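Local coordinates for protein reducing-end xylose-releasing exo-oligoxylanase Rex8A (Paenibacillus barcinonensis, PDB 6SUD) that hydrolyses xylooligosaccharides, linear or branched, as a family 8 glycosidase, releasing xylose from their reducing ends during xylan depolymerization, at residues R47-V52 with F88-N93; N64-S69 with A111-P116. The protein carries 1 engineered substitution. All blocks are in the same frame, centred on the assembly; numbering follows the deposited sequence.

Contact 1: residues R47-V52 with F88-N93; sequences RIYYPV and FDRLWN
Tyr49 and Pro51 on one side, Arg90 and Leu91 on the other, pack the first strand of a small β-hairpin (49-52 with 56-59) against helix 85-99 of the helical barrel that family 8 glycosidases share. Strand and helix run at 76° to one another, with their axes 9.4 Å apart at the closest point. The CA atoms of Pro51 and Arg90 come nearest each other.

Tyr49 does most of the reaching. Its CG stands anti to the backbone N (chi1 171°), which swings the ring out from the strand toward the helix. The rim of that ring, not a face, is what Leu91 meets: CD2 of the leucine lies in the ring plane at 3.9 Å from Tyr49 CE1. Beyond it, the hydroxyl end lands on the aliphatic stem of Arg90, with Tyr49 OH 3.1 Å from Arg90 CD, a tight fit. The two side chains cross at about a right angle, ring and guanidinium planes 79° apart. The ring of Phe40 also meets that of Tyr49, and Met59 and Met72 also touch Leu91, making this end of the contact buried.

Arg90, partly exposed, reaches to the hairpin, its chain extended from CG to NE and laying the guanidinium beside Pro51 and Val52. Pro51 CB rests over one face of the group, 4.0 Å from Arg90 NH1. Arg90 NH1 donates to Gly53 O in the turn and to Lys56 O at the start of the return strand, tying the hairpin to the helix. At the edge of the guanidinium, near its plane, a third carbonyl comes close, Val52 O lying 3.2 Å from Arg90 NH1.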
ATOM      1  N   ARG A  47      11.688   3.679 -15.556  1.00 16.94           N
ATOM      2  CA  ARG A  47      12.166   3.124 -14.257  1.00 16.53           C
ATOM      3  C   ARG A  47      11.836   4.082 -13.119  1.00 15.53           C
ATOM      4  O   ARG A  47      11.772   5.298 -13.348  1.00 15.64           O
ATOM      5  CB  ARG A  47      13.675   2.883 -14.205  1.00 17.47           C
ATOM      6  CG  ARG A  47      14.502   4.144 -14.005  1.00 18.33           C
ATOM      7  CD  ARG A  47      15.946   3.857 -14.317  1.00 19.85           C
ATOM      8  NE  ARG A  47      16.498   2.949 -13.330  1.00 20.74           N
ATOM      9  CZ  ARG A  47      17.577   2.196 -13.492  1.00 21.34           C
ATOM     10  NH1 ARG A  47      17.974   1.408 -12.510  1.00 20.77           N
ATOM     11  NH2 ARG A  47      18.248   2.207 -14.629  1.00 21.61           N
ATOM     12  N   ILE A  48      11.662   3.538 -11.921  1.00 13.66           N
ATOM     13  CA  ILE A  48      11.458   4.359 -10.694  1.00 12.77           C
ATOM     14  C   ILE A  48      12.487   3.973  -9.630  1.00 12.52           C
ATOM     15  O   ILE A  48      12.485   4.635  -8.582  1.00 13.62           O
ATOM     16  CB  ILE A  48      10.013   4.228 -10.186  1.00 12.50           C
ATOM     17  CG1 ILE A  48       9.673   2.792  -9.793  1.00 12.36           C
ATOM     18  CG2 ILE A  48       9.040   4.791 -11.212  1.00 12.66           C
ATOM     19  CD1 ILE A  48       8.303   2.626  -9.180  1.00 12.49           C
ATOM     20  N   TYR A  49      13.349   2.998  -9.916  1.00 11.48           N
ATOM     21  CA  TYR A  49      14.395   2.494  -8.990  1.00 11.63           C
ATOM     22  C   TYR A  49      15.784   2.911  -9.479  1.00 11.88           C
ATOM     23  O   TYR A  49      16.055   2.835 -10.690  1.00 11.99           O
ATOM     24  CB  TYR A  49      14.298   0.979  -8.834  1.00 11.07           C
ATOM     25  CG  TYR A  49      15.460   0.367  -8.090  1.00 11.69           C
ATOM     26  CD1 TYR A  49      15.576   0.470  -6.713  1.00 12.25           C
ATOM     27  CD2 TYR A  49      16.456  -0.315  -8.772  1.00 11.99           C
ATOM     28  CE1 TYR A  49      16.632  -0.114  -6.031  1.00 12.46           C
ATOM     29  CE2 TYR A  49      17.524  -0.887  -8.107  1.00 12.42           C
ATOM     30  CZ  TYR A  49      17.619  -0.786  -6.734  1.00 12.71           C
ATOM     31  OH  TYR A  49      18.690  -1.364  -6.108  1.00 12.67           O
ATOM     32  N   TYR A  50      16.628   3.347  -8.539  1.00 12.69           N
ATOM     33  CA  TYR A  50      17.986   3.897  -8.791  1.00 13.19           C
ATOM     34  C   TYR A  50      18.969   3.368  -7.755  1.00 13.89           C
ATOM     35  O   TYR A  50      18.852   3.688  -6.567  1.00 12.89           O
ATOM     36  CB  TYR A  50      17.954   5.423  -8.792  1.00 13.77           C
ATOM     37  CG  TYR A  50      17.066   5.979  -9.873  1.00 13.72           C
ATOM     38  CD1 TYR A  50      15.706   6.141  -9.656  1.00 13.89           C
ATOM     39  CD2 TYR A  50      17.557   6.243 -11.143  1.00 14.52           C
ATOM     40  CE1 TYR A  50      14.865   6.609 -10.650  1.00 13.82           C
ATOM     41  CE2 TYR A  50      16.731   6.729 -12.145  1.00 14.45           C
ATOM     42  CZ  TYR A  50      15.383   6.920 -11.892  1.00 14.02           C
ATOM     43  OH  TYR A  50      14.549   7.386 -12.863  1.00 14.03           O
ATOM     44  N   PRO A  51      19.966   2.561  -8.190  1.00 14.26           N
ATOM     45  CA  PRO A  51      21.005   2.075  -7.296  1.00 16.07           C
ATOM     46  C   PRO A  51      21.891   3.223  -6.812  1.00 16.43           C
ATOM     47  O   PRO A  51      22.062   4.165  -7.548  1.00 17.75           O
ATOM     48  CB  PRO A  51      21.879   1.108  -8.116  1.00 15.80           C
ATOM     49  CG  PRO A  51      21.236   1.015  -9.478  1.00 15.85           C
ATOM     50  CD  PRO A  51      20.116   2.033  -9.561  1.00 15.12           C
ATOM     51  N   VAL A  52      22.419   3.123  -5.597  1.00 17.25           N
ATOM     52  CA  VAL A  52      23.418   4.112  -5.094  1.00 18.08           C
ATOM     53  C   VAL A  52      24.599   3.357  -4.493  1.00 18.71           C
ATOM     54  O   VAL A  52      24.380   2.528  -3.577  1.00 17.32           O
ATOM     55  CB  VAL A  52      22.851   5.118  -4.077  1.00 19.24           C
ATOM     56  CG1 VAL A  52      23.863   6.240  -3.840  1.00 20.16           C
ATOM     57  CG2 VAL A  52      21.506   5.686  -4.514  1.00 19.13           C
ATOM     58  N   PHE A  88      15.973  -5.426  -2.365  1.00  9.78           N
ATOM     59  CA  PHE A  88      15.301  -5.256  -1.052  1.00  9.69           C
ATOM     60  C   PHE A  88      16.297  -4.633  -0.073  1.00  9.78           C
ATOM     61  O   PHE A  88      15.975  -3.613   0.576  1.00  9.67           O
ATOM     62  CB  PHE A  88      14.807  -6.596  -0.510  1.00  9.43           C
ATOM     63  CG  PHE A  88      14.086  -6.508   0.808  1.00  9.26           C
ATOM     64  CD1 PHE A  88      14.789  -6.382   1.995  1.00  9.50           C
ATOM     65  CD2 PHE A  88      12.703  -6.542   0.857  1.00  9.35           C
ATOM     66  CE1 PHE A  88      14.120  -6.323   3.208  1.00  9.39           C
ATOM     67  CE2 PHE A  88      12.031  -6.471   2.066  1.00  8.87           C
ATOM     68  CZ  PHE A  88      12.742  -6.341   3.234  1.00  9.29           C
ATOM     69  N   ASP A  89      17.461  -5.278   0.029  1.00  9.56           N
ATOM     70  CA  ASP A  89      18.563  -4.927   0.957  1.00  9.42           C
ATOM     71  C   ASP A  89      19.095  -3.526   0.635  1.00  9.24           C
ATOM     72  O   ASP A  89      19.404  -2.779   1.581  1.00  9.68           O
ATOM     73  CB  ASP A  89      19.641  -6.012   0.922  1.00  9.59           C
ATOM     74  CG  ASP A  89      19.272  -7.244   1.741  1.00  9.51           C
ATOM     75  OD1 ASP A  89      18.297  -7.171   2.508  1.00  9.82           O
ATOM     76  OD2 ASP A  89      19.946  -8.280   1.588  1.00  9.72           O
ATOM     77  N   ARG A  90      19.248  -3.175  -0.646  1.00  9.58           N
ATOM     78  CA  ARG A  90      19.672  -1.809  -1.047  1.00  9.16           C
ATOM     79  C   ARG A  90      18.638  -0.767  -0.594  1.00  8.79           C
ATOM     80  O   ARG A  90      19.058   0.270  -0.029  1.00  8.13           O
ATOM     81  CB  ARG A  90      19.874  -1.698  -2.558  1.00  9.48           C
ATOM     82  CG  ARG A  90      21.197  -2.258  -3.073  1.00  9.88           C
ATOM     83  CD  ARG A  90      21.267  -2.040  -4.575  1.00 10.32           C
ATOM     84  NE  ARG A  90      22.569  -2.389  -5.158  1.00 10.87           N
ATOM     85  CZ  ARG A  90      23.618  -1.582  -5.258  1.00 11.43           C
ATOM     86  NH1 ARG A  90      23.566  -0.341  -4.798  1.00 11.68           N
ATOM     87  NH2 ARG A  90      24.736  -2.035  -5.816  1.00 11.55           N
ATOM     88  N   LEU A  91      17.348  -1.010  -0.833  1.00  8.44           N
ATOM     89  CA  LEU A  91      16.275  -0.062  -0.422  1.00  8.23           C
ATOM     90  C   LEU A  91      16.237   0.052   1.106  1.00  7.78           C
ATOM     91  O   LEU A  91      16.210   1.173   1.619  1.00  6.84           O
ATOM     92  CB  LEU A  91      14.918  -0.545  -0.946  1.00  8.47           C
ATOM     93  CG  LEU A  91      14.732  -0.394  -2.455  1.00  8.69           C
ATOM     94  CD1 LEU A  91      13.528  -1.168  -2.950  1.00  8.89           C
ATOM     95  CD2 LEU A  91      14.638   1.067  -2.834  1.00  9.20           C
ATOM     96  N   TRP A  92      16.250  -1.079   1.801  1.00  7.83           N
ATOM     97  CA  TRP A  92      16.185  -1.084   3.287  1.00  8.05           C
ATOM     98  C   TRP A  92      17.380  -0.310   3.857  1.00  8.44           C
ATOM     99  O   TRP A  92      17.192   0.497   4.805  1.00  8.00           O
ATOM    100  CB  TRP A  92      16.092  -2.500   3.855  1.00  7.97           C
ATOM    101  CG  TRP A  92      16.159  -2.531   5.352  1.00  8.07           C
ATOM    102  CD1 TRP A  92      17.040  -3.238   6.117  1.00  8.14           C
ATOM    103  CD2 TRP A  92      15.357  -1.767   6.272  1.00  7.96           C
ATOM    104  NE1 TRP A  92      16.818  -2.999   7.447  1.00  8.22           N
ATOM    105  CE2 TRP A  92      15.801  -2.091   7.576  1.00  8.19           C
ATOM    106  CE3 TRP A  92      14.311  -0.842   6.128  1.00  8.08           C
ATOM    107  CZ2 TRP A  92      15.230  -1.537   8.723  1.00  8.36           C
ATOM    108  CZ3 TRP A  92      13.747  -0.292   7.257  1.00  8.21           C
ATOM    109  CH2 TRP A  92      14.205  -0.637   8.536  1.00  8.17           C
ATOM    110  N   ASN A  93      18.571  -0.542   3.314  1.00  8.80           N
ATOM    111  CA  ASN A  93      19.812   0.101   3.809  1.00  9.27           C
ATOM    112  C   ASN A  93      19.678   1.616   3.660  1.00  9.32           C
ATOM    113  O   ASN A  93      20.027   2.334   4.623  1.00  8.90           O
ATOM    114  CB  ASN A  93      21.058  -0.458   3.123  1.00  9.67           C
ATOM    115  CG  ASN A  93      22.320  -0.109   3.877  1.00 10.22           C
ATOM    116  OD1 ASN A  93      22.281   0.188   5.079  1.00 11.43           O
ATOM    117  ND2 ASN A  93      23.441  -0.157   3.185  1.00 10.45           N
TER

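Contact 2: residues N64-S69 with A111-P116; sequences NDDVRS and AWHCKP. With XYP (beta-D-xylopyranose), chain K; XYP (beta-D-xylopyranose), chain J.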
ATOM      1  N   ASN A  64       7.442  14.524  -7.885  1.00 14.63           N
ATOM      2  CA  ASN A  64       7.779  15.466  -6.786  1.00 15.64           C
ATOM      3  C   ASN A  64       9.300  15.578  -6.624  1.00 15.25           C
ATOM      4  O   ASN A  64       9.719  16.372  -5.778  1.00 15.87           O
ATOM      5  CB  ASN A  64       7.080  15.051  -5.494  1.00 14.94           C
ATOM      6  CG  ASN A  64       5.581  15.269  -5.548  1.00 15.35           C
ATOM      7  OD1 ASN A  64       5.121  16.406  -5.644  1.00 15.17           O
ATOM      8  ND2 ASN A  64       4.814  14.191  -5.469  1.00 14.44           N
ATOM      9  N   ASP A  65      10.075  14.817  -7.407  1.00 15.92           N
ATOM     10  CA  ASP A  65      11.567  14.800  -7.380  1.00 17.41           C
ATOM     11  C   ASP A  65      12.070  14.608  -5.947  1.00 16.25           C
ATOM     12  O   ASP A  65      12.981  15.352  -5.536  1.00 16.93           O
ATOM     13  CB  ASP A  65      12.156  16.104  -7.928  1.00 19.86           C
ATOM     14  CG  ASP A  65      11.466  16.575  -9.189  1.00 22.09           C
ATOM     15  OD1 ASP A  65      11.640  15.912 -10.236  1.00 26.02           O
ATOM     16  OD2 ASP A  65      10.741  17.584  -9.108  1.00 26.41           O
ATOM     17  N   ASP A  66      11.494  13.663  -5.206  1.00 14.68           N
ATOM     18  CA  ASP A  66      11.965  13.332  -3.838  1.00 14.03           C
ATOM     19  C   ASP A  66      11.792  11.831  -3.606  1.00 12.40           C
ATOM     20  O   ASP A  66      11.202  11.141  -4.467  1.00 11.30           O
ATOM     21  CB  ASP A  66      11.277  14.177  -2.759  1.00 14.66           C
ATOM     22  CG  ASP A  66       9.767  13.999  -2.688  1.00 15.28           C
ATOM     23  OD1 ASP A  66       9.251  13.097  -3.370  1.00 15.27           O
ATOM     24  OD2 ASP A  66       9.114  14.781  -1.960  1.00 16.23           O
ATOM     25  N   VAL A  67      12.341  11.360  -2.490  1.00 11.55           N
ATOM     26  CA  VAL A  67      12.271   9.941  -2.046  1.00 10.74           C
ATOM     27  C   VAL A  67      11.343   9.879  -0.822  1.00  9.68           C
ATOM     28  O   VAL A  67      11.597  10.588   0.142  1.00  9.41           O
ATOM     29  CB  VAL A  67      13.682   9.403  -1.754  1.00 10.80           C
ATOM     30  CG1 VAL A  67      13.636   7.988  -1.216  1.00 11.17           C
ATOM     31  CG2 VAL A  67      14.578   9.451  -2.984  1.00 10.96           C
ATOM     32  N   ARG A  68      10.269   9.093  -0.903  1.00  9.13           N
ATOM     33  CA  ARG A  68       9.188   9.070   0.118  1.00  8.97           C
ATOM     34  C   ARG A  68       9.208   7.722   0.827  1.00  8.42           C
ATOM     35  O   ARG A  68       9.529   6.719   0.168  1.00  7.56           O
ATOM     36  CB  ARG A  68       7.848   9.356  -0.559  1.00  9.33           C
ATOM     37  CG  ARG A  68       7.828  10.727  -1.210  1.00  9.34           C
ATOM     38  CD  ARG A  68       6.557  11.115  -1.917  1.00 10.08           C
ATOM     39  NE  ARG A  68       6.673  12.542  -2.148  1.00 10.98           N
ATOM     40  CZ  ARG A  68       5.674  13.400  -2.211  1.00 10.84           C
ATOM     41  NH1 ARG A  68       4.423  12.978  -2.103  1.00 11.34           N
ATOM     42  NH2 ARG A  68       5.939  14.685  -2.355  1.00 11.03           N
ATOM     43  N   SER A  69       8.889   7.698   2.123  1.00  8.25           N
ATOM     44  CA  SER A  69       8.852   6.435   2.888  1.00  8.20           C
ATOM     45  C   SER A  69       7.796   5.516   2.260  1.00  8.46           C
ATOM     46  O   SER A  69       7.989   4.297   2.283  1.00  8.19           O
ATOM     47  CB  SER A  69       8.630   6.673   4.351  1.00  8.44           C
ATOM     48  OG  SER A  69       7.411   7.350   4.579  1.00  8.45           O
ATOM     49  N   ALA A 111      11.469   9.551   8.465  1.00 10.13           N
ATOM     50  CA  ALA A 111      11.165  10.881   7.889  1.00 10.72           C
ATOM     51  C   ALA A 111      10.424  10.641   6.569  1.00 11.15           C
ATOM     52  O   ALA A 111      10.852   9.758   5.815  1.00 10.89           O
ATOM     53  CB  ALA A 111      12.446  11.661   7.698  1.00 10.99           C
ATOM     54  N   TRP A 112       9.282  11.284   6.350  1.00 11.67           N
ATOM     55  CA  TRP A 112       8.357  10.817   5.285  1.00 11.57           C
ATOM     56  C   TRP A 112       8.990  11.068   3.911  1.00 12.33           C
ATOM     57  O   TRP A 112       8.623  10.371   2.965  1.00 12.00           O
ATOM     58  CB  TRP A 112       6.958  11.426   5.400  1.00 11.97           C
ATOM     59  CG  TRP A 112       6.791  12.850   4.966  1.00 12.23           C
ATOM     60  CD1 TRP A 112       6.924  13.958   5.748  1.00 12.70           C
ATOM     61  CD2 TRP A 112       6.365  13.331   3.673  1.00 11.87           C
ATOM     62  NE1 TRP A 112       6.637  15.088   5.035  1.00 13.01           N
ATOM     63  CE2 TRP A 112       6.297  14.736   3.756  1.00 12.44           C
ATOM     64  CE3 TRP A 112       6.067  12.715   2.454  1.00 11.97           C
ATOM     65  CZ2 TRP A 112       5.931  15.536   2.672  1.00 12.03           C
ATOM     66  CZ3 TRP A 112       5.705  13.500   1.383  1.00 11.97           C
ATOM     67  CH2 TRP A 112       5.624  14.889   1.502  1.00 12.03           C
ATOM     68  N   HIS A 113       9.906  12.024   3.782  1.00 13.00           N
ATOM     69  CA  HIS A 113      10.554  12.265   2.469  1.00 13.61           C
ATOM     70  C   HIS A 113      11.937  12.876   2.655  1.00 13.46           C
ATOM     71  O   HIS A 113      12.181  13.524   3.674  1.00 13.93           O
ATOM     72  CB  HIS A 113       9.621  13.050   1.528  1.00 15.46           C
ATOM     73  CG  HIS A 113       9.560  14.525   1.744  1.00 16.46           C
ATOM     74  ND1 HIS A 113       9.447  15.420   0.693  1.00 18.44           N
ATOM     75  CD2 HIS A 113       9.547  15.270   2.868  1.00 17.32           C
ATOM     76  CE1 HIS A 113       9.416  16.650   1.166  1.00 18.42           C
ATOM     77  NE2 HIS A 113       9.440  16.583   2.496  1.00 18.39           N
ATOM     78  N   CYS A 114      12.803  12.655   1.674  1.00 12.85           N
ATOM     79  CA  CYS A 114      14.180  13.198   1.647  1.00 12.95           C
ATOM     80  C   CYS A 114      14.571  13.462   0.197  1.00 13.03           C
ATOM     81  O   CYS A 114      13.880  12.975  -0.725  1.00 10.92           O
ATOM     82  CB  CYS A 114      15.169  12.258   2.332  1.00 13.38           C
ATOM     83  SG  CYS A 114      15.325  10.624   1.563  1.00 13.94           S
ATOM     84  N   LYS A 115      15.638  14.229   0.011  1.00 13.57           N
ATOM     85  CA  LYS A 115      16.238  14.410  -1.330  1.00 15.02           C
ATOM     86  C   LYS A 115      16.830  13.072  -1.749  1.00 14.64           C
ATOM     87  O   LYS A 115      17.182  12.269  -0.894  1.00 13.35           O
ATOM     88  CB  LYS A 115      17.328  15.475  -1.290  1.00 16.67           C
ATOM     89  CG  LYS A 115      16.839  16.866  -0.933  1.00 18.83           C
ATOM     90  CD  LYS A 115      17.964  17.861  -0.880  1.00 20.80           C
ATOM     91  CE  LYS A 115      18.493  18.205  -2.251  1.00 22.66           C
ATOM     92  NZ  LYS A 115      19.655  19.116  -2.160  1.00 24.17           N
ATOM     93  N   PRO A 116      16.970  12.789  -3.062  1.00 14.84           N
ATOM     94  CA  PRO A 116      17.604  11.542  -3.499  1.00 15.98           C
ATOM     95  C   PRO A 116      18.988  11.272  -2.877  1.00 17.40           C
ATOM     96  O   PRO A 116      19.310  10.107  -2.688  1.00 17.68           O
ATOM     97  CB  PRO A 116      17.669  11.699  -5.027  1.00 15.35           C
ATOM     98  CG  PRO A 116      16.555  12.670  -5.359  1.00 15.33           C
ATOM     99  CD  PRO A 116      16.496  13.622  -4.184  1.00 15.33           C
TER
HETATM  100  O1  XYP K 509       2.097  12.310  -0.561  1.00 33.54           O
HETATM  101  C1  XYP K 509       2.148  11.336   0.507  1.00 33.01           C
HETATM  102  C2  XYP K 509       1.126  10.206   0.360  1.00 32.64           C
HETATM  103  C3  XYP K 509       1.132   9.275   1.567  1.00 33.02           C
HETATM  104  C4  XYP K 509       2.530   9.243   2.174  1.00 33.02           C
HETATM  105  C5  XYP K 509       3.559   9.468   1.072  1.00 33.12           C
HETATM  106  O2  XYP K 509      -0.192  10.716   0.125  1.00 31.97           O
HETATM  107  O3  XYP K 509       0.677   7.986   1.124  1.00 32.04           O
HETATM  108  O4  XYP K 509       2.640  10.279   3.153  1.00 34.38           O
HETATM  109  O5  XYP K 509       3.460  10.771   0.499  1.00 33.72           O
HETATM  110  O1  XYP J 508       1.175  12.234  -6.796  1.00 18.87           O
HETATM  111  C1  XYP J 508       0.965  11.281  -5.746  1.00 18.04           C
HETATM  112  C2  XYP J 508       2.233  11.235  -4.897  1.00 18.05           C
HETATM  113  C3  XYP J 508       2.036  10.198  -3.825  1.00 17.48           C
HETATM  114  C4  XYP J 508       0.856  10.576  -2.959  1.00 18.18           C
HETATM  115  C5  XYP J 508      -0.388  10.788  -3.810  1.00 18.68           C
HETATM  116  O2  XYP J 508       3.422  10.895  -5.638  1.00 17.03           O
HETATM  117  O3  XYP J 508       3.220  10.108  -3.032  1.00 17.78           O
HETATM  118  O4  XYP J 508       0.684   9.512  -2.016  1.00 18.94           O
HETATM  119  O5  XYP J 508      -0.129  11.691  -4.899  1.00 18.45           O
HETATM  120  O   HOH W   1       6.044   8.915   2.398  1.00 11.68           O
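His113 and Asp66 make the straightest polar link here: ND1 of the histidine donates to Asp66 OD2 at 2.7 Å, with a 173° N-H...O angle. OD2 lies in the plane of the imidazole, which approaches from above the carboxylate plane. Alongside runs a short antiparallel ladder. Val67 and Cys114 are its hydrogen-bonded pair, Val67 N to Cys114 O and Cys114 N to Val67 O both at 2.8 Å, while Arg68 and His113 form the non-hydrogen-bonded pair. Past the strand, Ser69 N bonds Trp112 O at 2.8 Å, and a water links Ser69 OG to that same carbonyl.

The tight part lies on the face carrying Arg68 and His113. Arg68 CG is anti to the carbonyl carbon (chi1 -61°), and from there the extended chain runs alongside the tryptophan, pointing the same way. Trp112 turns the edge of its indole to the guanidinium, CZ3 standing over the group's centre at 3.6 Å from Arg68 CZ; the planes are 77° apart. Arg68 grips Asp66 side-on, NE to OD1 at 2.9 Å and NH2 to the syn lone pair of OD2, and NE also pairs with Asp61. With a methionine in place of Arg68, Asp66 and Asp61 would probably lose their shared cationic partner and the nearby xylose one of its hydrogen-bond partners.

Toward solvent the contact thins out. Pro116 touches Val67 by van der Waals contact, Val67 CG2 being 3.7 Å from Pro116 CA, and the exposed Lys115 points away.

Arg68 NH1 donates to O3 of the chain J xylose at 3.2 Å, and Trp112 borders the chain K sugar. Glu70, the probable proton donor, follows Arg68 closely, placing this ladder in the sugar-binding cleft of a family 8 glycosidase.

Overall arrangement
Both contacts are partly buried and lie on the same side of the molecule's centre, their own centres about 13 Å apart. In contact 1 Tyr49 and Leu91 are buried and Pro51 exposed; in contact 2 Val67 and Arg68 are buried, Asp65 and Lys115 exposed. Their segments alternate along the chain: strand 49-52, strand 67-68, helix 85-99, strand 113-114. The helix of contact 1 also serves contact 2, since its Tyr94 covers Val67 and Cys114. Residues 47-52 with 88-93 join a hairpin to a helix with side-chain carbons and an arginine that binds backbone carbonyls; residues 64-69 with 111-116 pair strand to strand and direct a carboxylate-held arginine at bound xylose.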